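Local coordinates for protein endonuclease V (Bacillus subtilis, PDB 3GA2) that probably nicks double-stranded DNA at the second phosphodiester bond 3' to a deoxyinosine, using magnesium, in the repair of deaminated bases, at residues 160-165 with 204-209; 19-24 with 91-96; 61-66 with 223-228; 177-182 with 200-205. The protein carries 1 engineered substitution. All coordinates share one frame; numbering follows the deposited sequence.

Interaction 1 (160-165 with 204-209)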
loop_
_atom_site.group_PDB
_atom_site.type_symbol
_atom_site.label_atom_id
_atom_site.label_comp_id
_atom_site.label_asym_id
_atom_site.label_seq_id
_atom_site.Cartn_x
_atom_site.Cartn_y
_atom_site.Cartn_z
ATOM N N ILE A 160 -3.636 5.235 -23.755
ATOM C CA ILE A 160 -2.551 6.174 -23.489
ATOM C C ILE A 160 -3.029 7.386 -22.680
ATOM O O ILE A 160 -2.230 8.074 -22.048
ATOM C CB ILE A 160 -1.941 6.680 -24.820
ATOM C CG1 ILE A 160 -0.524 7.203 -24.594
ATOM C CG2 ILE A 160 -2.817 7.770 -25.418
ATOM C CD1 ILE A 160 0.538 6.147 -24.783
ATOM N N GLU A 161 -4.334 7.636 -22.701
ATOM C CA GLU A 161 -4.926 8.771 -22.002
ATOM C C GLU A 161 -4.888 8.678 -20.478
ATOM O O GLU A 161 -4.949 7.592 -19.903
ATOM C CB GLU A 161 -6.371 8.960 -22.476
ATOM C CG GLU A 161 -7.129 10.096 -21.797
ATOM C CD GLU A 161 -8.448 10.416 -22.487
ATOM O OE1 GLU A 161 -9.257 9.482 -22.694
ATOM O OE2 GLU A 161 -8.680 11.603 -22.816
ATOM N N VAL A 162 -4.789 9.836 -19.831
ATOM C CA VAL A 162 -4.754 9.911 -18.377
ATOM C C VAL A 162 -6.095 9.481 -17.803
ATOM O O VAL A 162 -7.146 9.925 -18.260
ATOM C CB VAL A 162 -4.451 11.343 -17.902
ATOM C CG1 VAL A 162 -4.699 11.465 -16.400
ATOM C CG2 VAL A 162 -3.013 11.693 -18.225
ATOM N N GLY A 163 -6.049 8.617 -16.794
ATOM C CA GLY A 163 -7.271 8.142 -16.177
ATOM C C GLY A 163 -7.819 6.884 -16.822
ATOM O O GLY A 163 -8.767 6.282 -16.314
ATOM N N ALA A 164 -7.230 6.477 -17.943
ATOM C CA ALA A 164 -7.684 5.275 -18.640
ATOM C C ALA A 164 -7.354 4.038 -17.814
ATOM O O ALA A 164 -6.348 4.010 -17.114
ATOM C CB ALA A 164 -7.016 5.180 -20.012
ATOM N N TYR A 165 -8.188 3.011 -17.906
ATOM C CA TYR A 165 -7.939 1.804 -17.135
ATOM C C TYR A 165 -8.579 0.575 -17.752
ATOM O O TYR A 165 -9.402 0.674 -18.657
ATOM C CB TYR A 165 -8.472 1.994 -15.710
ATOM C CG TYR A 165 -9.982 2.055 -15.631
ATOM C CD1 TYR A 165 -10.731 0.890 -15.534
ATOM C CD2 TYR A 165 -10.661 3.272 -15.671
ATOM C CE1 TYR A 165 -12.113 0.924 -15.478
ATOM C CE2 TYR A 165 -12.057 3.321 -15.615
ATOM C CZ TYR A 165 -12.774 2.139 -15.517
ATOM O OH TYR A 165 -14.147 2.145 -15.448
ATOM N N ILE A 204 -10.240 8.370 -5.803
ATOM C CA ILE A 204 -9.303 8.978 -4.870
ATOM C C ILE A 204 -7.903 8.998 -5.483
ATOM O O ILE A 204 -7.189 9.995 -5.376
ATOM C CB ILE A 204 -9.261 8.209 -3.527
ATOM C CG1 ILE A 204 -10.603 8.353 -2.800
ATOM C CG2 ILE A 204 -8.126 8.740 -2.656
ATOM C CD1 ILE A 204 -10.677 7.603 -1.476
ATOM N N THR A 205 -7.514 7.905 -6.137
ATOM C CA THR A 205 -6.190 7.835 -6.754
ATOM C C THR A 205 -6.012 8.909 -7.824
ATOM O O THR A 205 -5.007 9.622 -7.836
ATOM C CB THR A 205 -5.925 6.443 -7.383
ATOM O OG1 THR A 205 -5.888 5.452 -6.347
ATOM C CG2 THR A 205 -4.587 6.431 -8.124
HETATM N N MSE A 206 -6.992 9.031 -8.715
HETATM C CA MSE A 206 -6.921 10.028 -9.782
HETATM C C MSE A 206 -6.936 11.465 -9.271
HETATM O O MSE A 206 -6.355 12.351 -9.896
HETATM C CB MSE A 206 -8.068 9.836 -10.782
HETATM C CG MSE A 206 -7.958 8.570 -11.625
HETATM SE SE MSE A 206 -6.222 8.360 -12.443
HETATM C CE MSE A 206 -6.157 9.995 -13.489
ATOM N N SER A 207 -7.600 11.701 -8.144
ATOM C CA SER A 207 -7.660 13.048 -7.577
ATOM C C SER A 207 -6.317 13.450 -6.985
ATOM O O SER A 207 -6.094 14.617 -6.661
ATOM C CB SER A 207 -8.722 13.131 -6.480
ATOM O OG SER A 207 -10.028 13.056 -7.020
ATOM N N LEU A 208 -5.430 12.472 -6.841
ATOM C CA LEU A 208 -4.112 12.699 -6.267
ATOM C C LEU A 208 -3.023 12.628 -7.326
ATOM O O LEU A 208 -1.832 12.628 -7.014
ATOM C CB LEU A 208 -3.845 11.655 -5.182
ATOM C CG LEU A 208 -4.829 11.650 -4.008
ATOM C CD1 LEU A 208 -4.543 10.460 -3.080
ATOM C CD2 LEU A 208 -4.705 12.952 -3.252
ATOM N N ILE A 209 -3.438 12.583 -8.584
ATOM C CA ILE A 209 -2.494 12.488 -9.685
ATOM C C ILE A 209 -2.189 13.809 -10.381
ATOM O O ILE A 209 -3.091 14.571 -10.728
ATOM C CB ILE A 209 -2.999 11.496 -10.755
ATOM C CG1 ILE A 209 -3.109 10.086 -10.161
ATOM C CG2 ILE A 209 -2.065 11.510 -11.954
ATOM C CD1 ILE A 209 -1.777 9.499 -9.687
#

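Interaction 2 (19-24 with 91-96)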
loop_
_atom_site.group_PDB
_atom_site.type_symbol
_atom_site.label_atom_id
_atom_site.label_comp_id
_atom_site.label_asym_id
_atom_site.label_seq_id
_atom_site.Cartn_x
_atom_site.Cartn_y
_atom_site.Cartn_z
ATOM N N GLN A 19 -2.697 -19.456 7.554
ATOM C CA GLN A 19 -3.839 -19.461 8.457
ATOM C C GLN A 19 -4.270 -18.038 8.784
ATOM O O GLN A 19 -5.461 -17.742 8.844
ATOM C CB GLN A 19 -3.493 -20.212 9.744
ATOM C CG GLN A 19 -4.717 -20.609 10.548
ATOM C CD GLN A 19 -5.542 -21.683 9.855
ATOM O OE1 GLN A 19 -6.668 -21.974 10.259
ATOM N NE2 GLN A 19 -4.979 -22.285 8.810
ATOM N N VAL A 20 -3.297 -17.156 9.003
ATOM C CA VAL A 20 -3.595 -15.761 9.310
ATOM C C VAL A 20 -4.264 -15.106 8.101
ATOM O O VAL A 20 -5.279 -14.437 8.243
ATOM C CB VAL A 20 -2.309 -14.973 9.675
ATOM C CG1 VAL A 20 -2.643 -13.506 9.923
ATOM C CG2 VAL A 20 -1.666 -15.575 10.918
ATOM N N GLN A 21 -3.699 -15.311 6.913
ATOM C CA GLN A 21 -4.265 -14.723 5.706
ATOM C C GLN A 21 -5.691 -15.192 5.464
ATOM O O GLN A 21 -6.588 -14.387 5.209
ATOM C CB GLN A 21 -3.429 -15.068 4.472
ATOM C CG GLN A 21 -2.026 -14.501 4.481
ATOM C CD GLN A 21 -1.328 -14.667 3.146
ATOM O OE1 GLN A 21 -1.501 -15.680 2.459
ATOM N NE2 GLN A 21 -0.518 -13.680 2.778
ATOM N N PHE A 22 -5.897 -16.501 5.537
ATOM C CA PHE A 22 -7.219 -17.066 5.301
ATOM C C PHE A 22 -8.262 -16.558 6.288
ATOM O O PHE A 22 -9.433 -16.399 5.943
ATOM C CB PHE A 22 -7.148 -18.596 5.322
ATOM C CG PHE A 22 -6.608 -19.193 4.046
ATOM C CD1 PHE A 22 -7.207 -18.905 2.823
ATOM C CD2 PHE A 22 -5.518 -20.056 4.067
ATOM C CE1 PHE A 22 -6.729 -19.467 1.641
ATOM C CE2 PHE A 22 -5.034 -20.622 2.887
ATOM C CZ PHE A 22 -5.643 -20.328 1.673
ATOM N N ASN A 23 -7.838 -16.290 7.515
ATOM C CA ASN A 23 -8.758 -15.783 8.518
ATOM C C ASN A 23 -9.168 -14.359 8.167
ATOM O O ASN A 23 -10.352 -14.054 8.054
ATOM C CB ASN A 23 -8.099 -15.807 9.900
ATOM C CG ASN A 23 -8.061 -17.199 10.502
ATOM O OD1 ASN A 23 -7.390 -17.438 11.507
ATOM N ND2 ASN A 23 -8.794 -18.124 9.894
ATOM N N LEU A 24 -8.181 -13.490 7.985
ATOM C CA LEU A 24 -8.453 -12.097 7.657
ATOM C C LEU A 24 -9.140 -11.938 6.305
ATOM O O LEU A 24 -9.982 -11.056 6.133
ATOM C CB LEU A 24 -7.152 -11.298 7.671
ATOM C CG LEU A 24 -6.418 -11.286 9.014
ATOM C CD1 LEU A 24 -5.114 -10.525 8.856
ATOM C CD2 LEU A 24 -7.292 -10.647 10.089
ATOM N N LEU A 91 5.724 -11.165 2.214
ATOM C CA LEU A 91 6.390 -9.894 2.453
ATOM C C LEU A 91 5.631 -9.023 3.450
ATOM O O LEU A 91 6.226 -8.447 4.359
ATOM C CB LEU A 91 6.544 -9.135 1.139
ATOM C CG LEU A 91 7.240 -7.778 1.232
ATOM C CD1 LEU A 91 8.660 -7.962 1.763
ATOM C CD2 LEU A 91 7.258 -7.122 -0.142
ATOM N N ALA A 92 4.317 -8.931 3.273
ATOM C CA ALA A 92 3.481 -8.117 4.146
ATOM C C ALA A 92 3.723 -8.372 5.629
ATOM O O ALA A 92 3.711 -7.438 6.435
ATOM C CB ALA A 92 2.015 -8.340 3.818
ATOM N N PHE A 93 3.940 -9.633 5.999
ATOM C CA PHE A 93 4.171 -9.960 7.403
ATOM C C PHE A 93 5.447 -9.333 7.953
ATOM O O PHE A 93 5.488 -8.916 9.110
ATOM C CB PHE A 93 4.211 -11.477 7.619
ATOM C CG PHE A 93 2.872 -12.145 7.476
ATOM C CD1 PHE A 93 2.347 -12.418 6.217
ATOM C CD2 PHE A 93 2.131 -12.495 8.602
ATOM C CE1 PHE A 93 1.102 -13.033 6.082
ATOM C CE2 PHE A 93 0.887 -13.108 8.475
ATOM C CZ PHE A 93 0.371 -13.379 7.213
ATOM N N ARG A 94 6.492 -9.258 7.138
ATOM C CA ARG A 94 7.726 -8.658 7.623
ATOM C C ARG A 94 7.773 -7.150 7.430
ATOM O O ARG A 94 8.800 -6.520 7.676
ATOM C CB ARG A 94 8.949 -9.312 6.973
ATOM C CG ARG A 94 8.951 -9.375 5.466
ATOM C CD ARG A 94 10.294 -9.915 4.976
ATOM N NE ARG A 94 10.282 -10.242 3.553
ATOM C CZ ARG A 94 9.664 -11.298 3.032
ATOM N NH1 ARG A 94 9.004 -12.140 3.817
ATOM N NH2 ARG A 94 9.709 -11.512 1.723
ATOM N N GLU A 95 6.658 -6.569 6.997
ATOM C CA GLU A 95 6.593 -5.125 6.795
ATOM C C GLU A 95 5.655 -4.493 7.812
ATOM O O GLU A 95 5.907 -3.397 8.296
ATOM C CB GLU A 95 6.090 -4.798 5.388
ATOM C CG GLU A 95 6.958 -5.324 4.270
ATOM C CD GLU A 95 6.452 -4.893 2.908
ATOM O OE1 GLU A 95 5.277 -5.174 2.595
ATOM O OE2 GLU A 95 7.231 -4.278 2.151
ATOM N N LEU A 96 4.581 -5.205 8.133
ATOM C CA LEU A 96 3.584 -4.723 9.071
ATOM C C LEU A 96 4.141 -4.152 10.372
ATOM O O LEU A 96 3.727 -3.075 10.802
ATOM C CB LEU A 96 2.570 -5.826 9.361
ATOM C CG LEU A 96 1.273 -5.757 8.546
ATOM C CD1 LEU A 96 1.590 -5.443 7.095
ATOM C CD2 LEU A 96 0.515 -7.080 8.662
#

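Interaction 3 (61-66 with 223-228)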
loop_
_atom_site.group_PDB
_atom_site.type_symbol
_atom_site.label_atom_id
_atom_site.label_comp_id
_atom_site.label_asym_id
_atom_site.label_seq_id
_atom_site.Cartn_x
_atom_site.Cartn_y
_atom_site.Cartn_z
ATOM N N CYS A 61 7.933 5.070 5.861
ATOM C CA CYS A 61 7.552 6.466 5.993
ATOM C C CYS A 61 6.072 6.616 5.695
ATOM O O CYS A 61 5.538 5.992 4.775
ATOM C CB CYS A 61 8.321 7.355 5.015
ATOM S SG CYS A 61 10.076 7.587 5.359
ATOM N N ILE A 62 5.414 7.450 6.485
ATOM C CA ILE A 62 4.007 7.738 6.288
ATOM C C ILE A 62 3.938 9.245 6.102
ATOM O O ILE A 62 4.420 10.007 6.940
ATOM C CB ILE A 62 3.153 7.330 7.507
ATOM C CG1 ILE A 62 3.147 5.806 7.654
ATOM C CG2 ILE A 62 1.723 7.847 7.344
ATOM C CD1 ILE A 62 2.360 5.302 8.853
ATOM N N ILE A 63 3.367 9.666 4.981
ATOM C CA ILE A 63 3.223 11.079 4.676
ATOM C C ILE A 63 1.734 11.374 4.673
ATOM O O ILE A 63 0.989 10.748 3.926
ATOM C CB ILE A 63 3.773 11.416 3.280
ATOM C CG1 ILE A 63 5.193 10.876 3.135
ATOM C CG2 ILE A 63 3.739 12.921 3.064
ATOM C CD1 ILE A 63 6.186 11.478 4.112
ATOM N N VAL A 64 1.307 12.308 5.513
ATOM C CA VAL A 64 -0.098 12.677 5.596
ATOM C C VAL A 64 -0.300 14.018 4.909
ATOM O O VAL A 64 0.423 14.970 5.185
ATOM C CB VAL A 64 -0.559 12.815 7.067
ATOM C CG1 VAL A 64 -2.061 13.027 7.124
ATOM C CG2 VAL A 64 -0.171 11.566 7.858
ATOM N N ILE A 65 -1.258 14.094 3.991
ATOM C CA ILE A 65 -1.523 15.362 3.331
ATOM C C ILE A 65 -2.960 15.795 3.584
ATOM O O ILE A 65 -3.800 14.987 3.978
ATOM C CB ILE A 65 -1.290 15.296 1.797
ATOM C CG1 ILE A 65 -2.278 14.326 1.151
ATOM C CG2 ILE A 65 0.153 14.866 1.506
ATOM C CD1 ILE A 65 -2.431 14.527 -0.339
ATOM N N ASP A 66 -3.225 17.082 3.379
ATOM C CA ASP A 66 -4.565 17.634 3.541
ATOM C C ASP A 66 -5.266 17.237 2.251
ATOM O O ASP A 66 -4.732 17.454 1.164
ATOM C CB ASP A 66 -4.485 19.159 3.670
ATOM C CG ASP A 66 -5.851 19.819 3.689
ATOM O OD1 ASP A 66 -6.484 19.924 2.616
ATOM O OD2 ASP A 66 -6.292 20.222 4.780
ATOM N N ASP A 223 7.572 7.604 -0.938
ATOM C CA ASP A 223 8.642 6.905 -1.636
ATOM C C ASP A 223 9.932 7.730 -1.588
ATOM O O ASP A 223 10.990 7.220 -1.232
ATOM C CB ASP A 223 8.218 6.641 -3.086
ATOM C CG ASP A 223 9.197 5.757 -3.835
ATOM O OD1 ASP A 223 9.807 4.868 -3.208
ATOM O OD2 ASP A 223 9.338 5.943 -5.061
ATOM N N LEU A 224 9.837 9.007 -1.939
ATOM C CA LEU A 224 10.999 9.881 -1.924
ATOM C C LEU A 224 11.568 10.021 -0.514
ATOM O O LEU A 224 12.776 10.152 -0.337
ATOM C CB LEU A 224 10.633 11.267 -2.460
ATOM C CG LEU A 224 10.255 11.387 -3.938
ATOM C CD1 LEU A 224 9.741 12.788 -4.220
ATOM C CD2 LEU A 224 11.465 11.081 -4.811
ATOM N N GLU A 225 10.699 9.990 0.489
ATOM C CA GLU A 225 11.143 10.131 1.869
ATOM C C GLU A 225 11.879 8.881 2.361
ATOM O O GLU A 225 12.888 8.982 3.063
ATOM C CB GLU A 225 9.948 10.434 2.774
ATOM C CG GLU A 225 10.325 10.766 4.201
ATOM C CD GLU A 225 10.912 12.151 4.351
ATOM O OE1 GLU A 225 11.700 12.354 5.298
ATOM O OE2 GLU A 225 10.582 13.047 3.541
ATOM N N THR A 226 11.377 7.706 1.991
ATOM C CA THR A 226 12.004 6.449 2.391
ATOM C C THR A 226 13.393 6.339 1.765
ATOM O O THR A 226 14.312 5.778 2.363
ATOM C CB THR A 226 11.174 5.230 1.942
ATOM O OG1 THR A 226 11.028 5.247 0.517
ATOM C CG2 THR A 226 9.800 5.250 2.584
ATOM N N HIS A 227 13.547 6.884 0.564
ATOM C CA HIS A 227 14.830 6.829 -0.127
ATOM C C HIS A 227 15.862 7.754 0.497
ATOM O O HIS A 227 17.023 7.376 0.654
ATOM C CB HIS A 227 14.645 7.169 -1.605
ATOM C CG HIS A 227 13.903 6.119 -2.370
ATOM N ND1 HIS A 227 13.402 6.330 -3.636
ATOM C CD2 HIS A 227 13.576 4.845 -2.045
ATOM C CE1 HIS A 227 12.799 5.234 -4.058
ATOM N NE2 HIS A 227 12.891 4.316 -3.112
ATOM N N VAL A 228 15.437 8.962 0.858
ATOM C CA VAL A 228 16.341 9.927 1.467
ATOM C C VAL A 228 16.759 9.466 2.863
ATOM O O VAL A 228 17.909 9.643 3.257
ATOM C CB VAL A 228 15.697 11.336 1.546
ATOM C CG1 VAL A 228 14.468 11.309 2.428
ATOM C CG2 VAL A 228 16.708 12.339 2.076
#

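Interaction 4 (177-182 with 200-205)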
loop_
_atom_site.group_PDB
_atom_site.type_symbol
_atom_site.label_atom_id
_atom_site.label_comp_id
_atom_site.label_asym_id
_atom_site.label_seq_id
_atom_site.Cartn_x
_atom_site.Cartn_y
_atom_site.Cartn_z
ATOM N N ARG A 177 -7.216 -2.927 -11.189
ATOM C CA ARG A 177 -7.158 -2.290 -12.500
ATOM C C ARG A 177 -5.746 -1.888 -12.928
ATOM O O ARG A 177 -4.884 -1.618 -12.091
ATOM C CB ARG A 177 -8.049 -1.036 -12.519
ATOM C CG ARG A 177 -9.546 -1.314 -12.420
ATOM C CD ARG A 177 -10.377 -0.039 -12.290
ATOM N NE ARG A 177 -11.811 -0.328 -12.324
ATOM C CZ ARG A 177 -12.765 0.560 -12.060
ATOM N NH1 ARG A 177 -12.444 1.808 -11.737
ATOM N NH2 ARG A 177 -14.042 0.203 -12.122
ATOM N N ALA A 178 -5.515 -1.868 -14.238
ATOM C CA ALA A 178 -4.234 -1.427 -14.777
ATOM C C ALA A 178 -4.628 0.007 -15.086
ATOM O O ALA A 178 -5.537 0.247 -15.883
ATOM C CB ALA A 178 -3.894 -2.182 -16.052
ATOM N N LEU A 179 -3.962 0.953 -14.438
ATOM C CA LEU A 179 -4.312 2.358 -14.590
ATOM C C LEU A 179 -3.215 3.273 -15.101
ATOM O O LEU A 179 -2.104 3.293 -14.569
ATOM C CB LEU A 179 -4.817 2.889 -13.244
ATOM C CG LEU A 179 -5.214 4.364 -13.137
ATOM C CD1 LEU A 179 -6.424 4.632 -14.009
ATOM C CD2 LEU A 179 -5.503 4.712 -11.686
ATOM N N ARG A 180 -3.561 4.040 -16.130
ATOM C CA ARG A 180 -2.655 5.000 -16.740
ATOM C C ARG A 180 -2.779 6.295 -15.942
ATOM O O ARG A 180 -3.714 7.064 -16.146
ATOM C CB ARG A 180 -3.067 5.270 -18.190
ATOM C CG ARG A 180 -2.072 6.111 -18.974
ATOM C CD ARG A 180 -0.890 5.273 -19.438
ATOM N NE ARG A 180 -1.304 4.264 -20.406
ATOM C CZ ARG A 180 -0.486 3.387 -20.981
ATOM N NH1 ARG A 180 0.807 3.383 -20.690
ATOM N NH2 ARG A 180 -0.969 2.514 -21.856
ATOM N N THR A 181 -1.849 6.535 -15.028
ATOM C CA THR A 181 -1.900 7.751 -14.233
ATOM C C THR A 181 -1.222 8.875 -14.989
ATOM O O THR A 181 -1.748 9.983 -15.079
ATOM C CB THR A 181 -1.220 7.563 -12.883
ATOM O OG1 THR A 181 0.010 6.857 -13.064
ATOM C CG2 THR A 181 -2.126 6.785 -11.946
ATOM N N ARG A 182 -0.052 8.587 -15.536
ATOM C CA ARG A 182 0.680 9.578 -16.307
ATOM C C ARG A 182 0.630 9.070 -17.747
ATOM O O ARG A 182 0.960 7.913 -18.018
ATOM C CB ARG A 182 2.114 9.674 -15.785
ATOM C CG ARG A 182 2.949 10.749 -16.432
ATOM C CD ARG A 182 4.339 10.729 -15.851
ATOM N NE ARG A 182 5.252 11.605 -16.574
ATOM C CZ ARG A 182 6.574 11.530 -16.486
ATOM N NH1 ARG A 182 7.135 10.614 -15.702
ATOM N NH2 ARG A 182 7.335 12.363 -17.181
ATOM N N SER A 200 -14.254 4.016 -5.701
ATOM C CA SER A 200 -13.713 5.042 -4.825
ATOM C C SER A 200 -12.192 4.992 -4.835
ATOM O O SER A 200 -11.540 6.027 -4.810
ATOM C CB SER A 200 -14.236 4.857 -3.399
ATOM O OG SER A 200 -15.661 4.879 -3.371
ATOM N N SER A 201 -11.625 3.789 -4.864
ATOM C CA SER A 201 -10.176 3.654 -4.888
ATOM C C SER A 201 -9.648 4.364 -6.120
ATOM O O SER A 201 -8.630 5.051 -6.073
ATOM C CB SER A 201 -9.774 2.180 -4.933
ATOM O OG SER A 201 -10.095 1.536 -3.719
ATOM N N TYR A 202 -10.359 4.179 -7.226
ATOM C CA TYR A 202 -9.999 4.794 -8.494
ATOM C C TYR A 202 -10.141 6.313 -8.463
ATOM O O TYR A 202 -9.250 7.031 -8.914
ATOM C CB TYR A 202 -10.867 4.214 -9.618
ATOM C CG TYR A 202 -10.765 4.973 -10.922
ATOM C CD1 TYR A 202 -11.705 5.950 -11.253
ATOM C CD2 TYR A 202 -9.726 4.727 -11.817
ATOM C CE1 TYR A 202 -11.617 6.664 -12.443
ATOM C CE2 TYR A 202 -9.626 5.438 -13.015
ATOM C CZ TYR A 202 -10.574 6.403 -13.321
ATOM O OH TYR A 202 -10.494 7.096 -14.512
ATOM N N GLN A 203 -11.258 6.798 -7.933
ATOM C CA GLN A 203 -11.508 8.238 -7.865
ATOM C C GLN A 203 -10.530 8.963 -6.955
ATOM O O GLN A 203 -10.059 10.055 -7.281
ATOM C CB GLN A 203 -12.931 8.515 -7.381
ATOM C CG GLN A 203 -14.034 8.116 -8.348
ATOM C CD GLN A 203 -13.869 8.735 -9.725
ATOM O OE1 GLN A 203 -13.489 9.899 -9.858
ATOM N NE2 GLN A 203 -14.172 7.958 -10.761
ATOM N N ILE A 204 -10.240 8.370 -5.803
ATOM C CA ILE A 204 -9.303 8.978 -4.870
ATOM C C ILE A 204 -7.903 8.998 -5.483
ATOM O O ILE A 204 -7.189 9.995 -5.376
ATOM C CB ILE A 204 -9.261 8.209 -3.527
ATOM C CG1 ILE A 204 -10.603 8.353 -2.800
ATOM C CG2 ILE A 204 -8.126 8.740 -2.656
ATOM C CD1 ILE A 204 -10.677 7.603 -1.476
ATOM N N THR A 205 -7.514 7.905 -6.137
ATOM C CA THR A 205 -6.190 7.835 -6.754
ATOM C C THR A 205 -6.012 8.909 -7.824
ATOM O O THR A 205 -5.007 9.622 -7.836
ATOM C CB THR A 205 -5.925 6.443 -7.383
ATOM O OG1 THR A 205 -5.888 5.452 -6.347
ATOM C CG2 THR A 205 -4.587 6.431 -8.124
#

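Interaction 1 (160-165 with 204-209)
Gly163 and Met206 bring their CA atoms within 6.7 Å where a type II beta turn, from Glu161 to Ala164, comes up to the last turn of helix 198-207. The turn is closed by a backbone bond from Ala164 N to Glu161 O, 3.2 Å long, and it leads into strand 165-170 at the border of the sheet. Gly163 fills its third position with phi at 90°, a value at which a CB would press on the carbonyl oxygen of Val162. Glycine is therefore called for by the turn itself, and its bare CA lets the Met206 methyl come close. Backbone bonds from Gly163 and Ala164 to Arg180 hold the turn beside strand 173-179.

Across the contact Met206, a selenomethionine, does nearly all the reaching. Its flexible, unbranched chain bends at chi2 (-50°) and chi3 (-59°), which brings the terminal methyl onto the turn. Val162 presents one branch to it: CG1 lies 3.6 Å from Met206 CE, an apolar touch between obliquely set side chains. This is surface packing of loop against helix end. The same methyl, Met206 CE, sits 3.4 Å from Gly163 CA, while Met206 SE stands 3.9 Å from that same Gly163 CA.

Interaction 2 (19-24 with 91-96)
The carbonyl oxygen of Ala92, next to Phe93 in the chain, is gripped by two backbone N-H groups: Leu96 N at 2.9 Å and Glu95 N at 3.1 Å from Ala92 O. These bonds close the turn that leads into helix 96-105, and from that turn Phe93 reaches across to helix 14-25. With CG anti to its own carbonyl carbon (chi1 -71°), the ring is directed at the helix and arrives edge first.

Val20 and Gln21 both meet that edge, close to the ring plane. Val20 CG1 packs 3.8 Å from Phe93 CE2, a beta-branched side chain offering a compact apolar surface. Gln21 touches Phe93 CZ with its CG at 3.8 Å and, extended beyond CG, carries its amide obliquely across the ring edge, where NE2 lies 3.7 Å from Phe93 CE1. Amide and ring planes are turned 42° apart. The rings of Phe17 and His131 also meet Phe93 edge-to-face, joining helices 14-25 and 128-136 to this aromatic cluster. An alanine in place of Phe93 would probably open a gap in front of Val20 and Gln21 and leave Phe17 and His131 without their shared aromatic partner.

The contact therefore rests on dispersion rather than on directed bonds: a flat, rigid ring packs edge-on from the loop against the helix, and the glutamine contributes its CG methylene and, by van der Waals contact alone, its amide nitrogen.

Interaction 3 (61-66 with 223-228)
Glu225 lies against Cys61 and Ile63 where helix 217-235 packs on strand 55-66, part of the central sheet of this RNase H-like fold. The two short segments run at 141° to each other, with their axes 7.9 Å apart. From its CB, Glu225 first meets Cys61 SG at 3.8 Å and, on the strand residue two further along, Ile63 CD1 at 4.1 Å. The next atom is closest: Glu225 CG comes 3.4 Å from Cys61 SG. There the chain bends (chi2 75°) and carries the carboxylate away to the adjoining strand 72-81, where OE2 forms a salt bridge with Lys75. Glutamate thus spends its methylenes on the hydrophobic strand face and its charge on a lysine. Cysteine, small and polarisable, lets the helix come near.

Thr226, the neighbouring helix residue, divides its two branches. Its methyl CG2 packs 3.5 Å from Cys61 CB, while OG1, set between the backbone N and the carbonyl carbon, donates to Asp223 O at 2.6 Å. That oxygen also accepts from His227 N, on the same face of its carbonyl plane. A glycine in place of Thr226 would probably open a gap over Cys61 and take away the second donor of Asp223 O.

The side chain of Thr226 is about 4 Å from that of Asp46, a predicted magnesium ligand. Close to this probable metal site the contact thus presents carbon to the strand, with the Thr226 hydroxyl bonded within its own helix and the Glu225 carboxylate paired with Lys75.

Interaction 4 (177-182 with 200-205)
Leu179 and Tyr202 make the main apolar contact between strand 173-179 and helix 198-207, whose short segments run nearly parallel at 15° with axes 11.4 Å apart. Leu179 CD1 approaches the edge of the tyrosine ring, 3.4 Å from Tyr202 CE2, the two side chains crossing at about a right angle. The other leucine branch, CD2, lies 4.1 Å from Thr205 CG2, so a forked leucine spans one turn of the helix.

Charge enters through Arg177. Stretched out from CG to NE, it brings its guanidinium over to the root of the tyrosine, NH1 lying 3.6 Å from Tyr202 CB. The planes of guanidinium and ring stand 74° apart, and the cation-pi partner of Arg177 is instead Tyr165. A salt bridge from NE to Asp167 helps to fix the group.

The hydrogen bonds are made outside the strand-helix interface proper. Tyr202 OH bonds to Gly163 O, tying the ring's polar end to the turn before strand 165-170. Thr205 OG1 donates to Ser201 O at 2.8 Å, from the face of the carbonyl plane opposite to the one used by Thr205 N; the hydroxyl of a buried threonine is satisfied within its helix, and the methyl remains for packing.

Leu190 of strand 188-194 also touches Tyr202 and Thr205. A helix laid over several strands of a mixed central sheet is the layered alpha-beta arrangement of the RNase H-like fold.

Overall arrangement
From the N terminus, helix 14-25 opens interaction 2, which closes at 91-96 just before helix 96-105. Strand segment 61-66 falls inside that loop but finds its partner only at 223-228, so interactions 2 and 3 cross. Interaction 3 closes the longest loop, bringing helix 217-235 to the sheet, and interactions 1 and 4 are both nested within it. These two end on the same helix, 198-207: residues 160-165 meet its last turn and residues 177-182 the part just before, with contact centres about 5 Å apart. Interaction 1 also touches interaction 3, through Leu208 and Ile65. Interaction 2 stands on the other side of the chain's centre, where it joins the N-terminal helix to the loop after strand 72-81.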